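Local structure of AT-less polyketide synthase (4QYR) at residues T117-G122 against L160-P165. The protein probably catalyses decarboxylative condensation of acyl chains during isomigrastatin biosynthesis, as a ketosynthase domain of a modular AT-less type I polyketide synthase. Sequence-based numbering, arbitrary orientation.
Sequences TGVYFG and LDVHGP
T117 of segment 117-122 meets V162 and G164 in the loop that follows helix 149-160. Its CB lies alongside the V162 side chain, 3.8 Å from V162 CB. With chi1 of -70° the OG1 of T117 stands beside its own backbone N, where it hydrogen-bonds P114 O. Two donors meet at T117 O: the N-H of G164 reaches it in a weak, bent hydrogen bond (N to O 3.1 Å, 131° at the hydrogen), and a water donates to it and also to G164 O. The water thus ties two buried carbonyls across the contact. At G118 the backbones pass with 4.0 Å between its CA and that of G164. V119 N then gives P165 O the straight bond of the pair, 2.8 Å long and 170° at the hydrogen, while V119 CG2 packs loosely on V162 CG2. The ring of Y120 runs side by side with the P165 ring. Its CE1 is 4.3 Å from P165 CB, and P165 O sits above one ring face, offset toward the rim. The OH of Y120 passes the proline ring to hydrogen-bond H186 ND1. The loop leaves its helix by a Schellman motif with D161 at positive phi, and the bonds at T117 and V119 bring it alongside the strand. This completes a beta-alpha-beta crossover, whose connection holds helices 127-135, 141-147 and 149-160, in the thiolase-type ketosynthase fold: strand 117-122 lies between parallel strands 166-169 and 194-201, V119 and V162 pack on helix 149-160, and D161, H163 and P165 face the second subunit.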
loop_
_atom_site.group_PDB
_atom_site.type_symbol
_atom_site.label_atom_id
_atom_site.label_comp_id
_atom_site.label_asym_id
_atom_site.label_seq_id
_atom_site.Cartn_x
_atom_site.Cartn_y
_atom_site.Cartn_z
ATOM N N THR A 117 16.480 2.408 -3.983
ATOM C CA THR A 117 15.554 3.514 -4.013
ATOM C C THR A 117 14.147 2.964 -3.988
ATOM O O THR A 117 13.790 2.091 -4.794
ATOM C CB THR A 117 15.758 4.365 -5.252
ATOM O OG1 THR A 117 16.994 5.064 -5.118
ATOM C CG2 THR A 117 14.631 5.371 -5.415
ATOM N N GLY A 118 13.349 3.471 -3.056
ATOM C CA GLY A 118 11.970 3.044 -2.930
ATOM C C GLY A 118 11.040 3.883 -3.774
ATOM O O GLY A 118 11.342 5.019 -4.119
ATOM N N VAL A 119 9.895 3.315 -4.102
ATOM C CA VAL A 119 8.926 3.977 -4.949
ATOM C C VAL A 119 7.540 3.759 -4.380
ATOM O O VAL A 119 7.078 2.626 -4.299
ATOM C CB VAL A 119 8.969 3.442 -6.375
ATOM C CG1 VAL A 119 7.810 4.020 -7.175
ATOM C CG2 VAL A 119 10.336 3.733 -7.024
ATOM N N TYR A 120 6.889 4.848 -3.980
ATOM C CA TYR A 120 5.583 4.797 -3.313
ATOM C C TYR A 120 4.646 5.750 -4.012
ATOM O O TYR A 120 4.813 6.958 -3.922
ATOM C CB TYR A 120 5.708 5.167 -1.844
ATOM C CG TYR A 120 6.854 4.481 -1.154
ATOM C CD1 TYR A 120 6.649 3.370 -0.353
ATOM C CD2 TYR A 120 8.151 4.953 -1.299
ATOM C CE1 TYR A 120 7.709 2.752 0.295
ATOM C CE2 TYR A 120 9.211 4.352 -0.665
ATOM C CZ TYR A 120 8.997 3.254 0.131
ATOM O OH TYR A 120 10.089 2.666 0.741
ATOM N N PHE A 121 3.671 5.224 -4.727
ATOM C CA PHE A 121 2.892 6.079 -5.603
ATOM C C PHE A 121 1.394 5.890 -5.337
ATOM O O PHE A 121 0.888 4.767 -5.325
ATOM C CB PHE A 121 3.233 5.764 -7.048
ATOM C CG PHE A 121 3.144 6.933 -7.954
ATOM C CD1 PHE A 121 4.300 7.583 -8.371
ATOM C CD2 PHE A 121 1.918 7.389 -8.409
ATOM C CE1 PHE A 121 4.227 8.688 -9.221
ATOM C CE2 PHE A 121 1.842 8.493 -9.263
ATOM C CZ PHE A 121 2.993 9.139 -9.669
ATOM N N GLY A 122 0.681 6.986 -5.101
ATOM C CA GLY A 122 -0.718 6.883 -4.730
ATOM C C GLY A 122 -1.579 6.880 -5.965
ATOM O O GLY A 122 -1.302 7.620 -6.911
ATOM N N LEU A 160 13.718 2.468 -13.737
ATOM C CA LEU A 160 14.844 3.089 -13.065
ATOM C C LEU A 160 15.890 2.099 -12.580
ATOM O O LEU A 160 16.963 2.501 -12.144
ATOM C CB LEU A 160 14.337 3.894 -11.882
ATOM C CG LEU A 160 13.329 4.972 -12.297
ATOM C CD1 LEU A 160 12.993 5.890 -11.140
ATOM C CD2 LEU A 160 13.874 5.753 -13.486
ATOM N N ASP A 161 15.581 0.811 -12.669
ATOM C CA ASP A 161 16.429 -0.244 -12.115
ATOM C C ASP A 161 16.795 0.010 -10.652
ATOM O O ASP A 161 17.960 0.017 -10.283
ATOM C CB ASP A 161 17.700 -0.420 -12.953
ATOM C CG ASP A 161 18.571 -1.597 -12.483
ATOM O OD1 ASP A 161 18.020 -2.658 -12.095
ATOM O OD2 ASP A 161 19.817 -1.446 -12.490
ATOM N N VAL A 162 15.796 0.215 -9.812
ATOM C CA VAL A 162 16.058 0.314 -8.385
ATOM C C VAL A 162 15.376 -0.844 -7.626
ATOM O O VAL A 162 14.512 -1.507 -8.178
ATOM C CB VAL A 162 15.587 1.640 -7.856
ATOM C CG1 VAL A 162 16.233 2.719 -8.646
ATOM C CG2 VAL A 162 14.092 1.717 -7.990
ATOM N N HIS A 163 15.768 -1.070 -6.373
ATOM C CA HIS A 163 15.412 -2.285 -5.656
ATOM C C HIS A 163 14.817 -2.051 -4.285
ATOM O O HIS A 163 14.723 -2.978 -3.483
ATOM C CB HIS A 163 16.646 -3.159 -5.501
ATOM C CG HIS A 163 17.297 -3.493 -6.799
ATOM N ND1 HIS A 163 18.420 -2.834 -7.256
ATOM C CD2 HIS A 163 16.966 -4.390 -7.758
ATOM C CE1 HIS A 163 18.757 -3.321 -8.437
ATOM N NE2 HIS A 163 17.885 -4.260 -8.767
ATOM N N GLY A 164 14.440 -0.810 -4.002
ATOM C CA GLY A 164 13.770 -0.513 -2.757
ATOM C C GLY A 164 12.366 -1.058 -2.894
ATOM O O GLY A 164 12.000 -1.556 -3.946
ATOM N N PRO A 165 11.569 -0.983 -1.833
ATOM C CA PRO A 165 10.153 -1.349 -1.933
ATOM C C PRO A 165 9.429 -0.539 -3.010
ATOM O O PRO A 165 9.621 0.682 -3.071
ATOM C CB PRO A 165 9.613 -0.997 -0.551
ATOM C CG PRO A 165 10.789 -1.139 0.334
ATOM C CD PRO A 165 11.973 -0.684 -0.455
HETATM O O HOH W 1 11.973 0.281 -5.966
#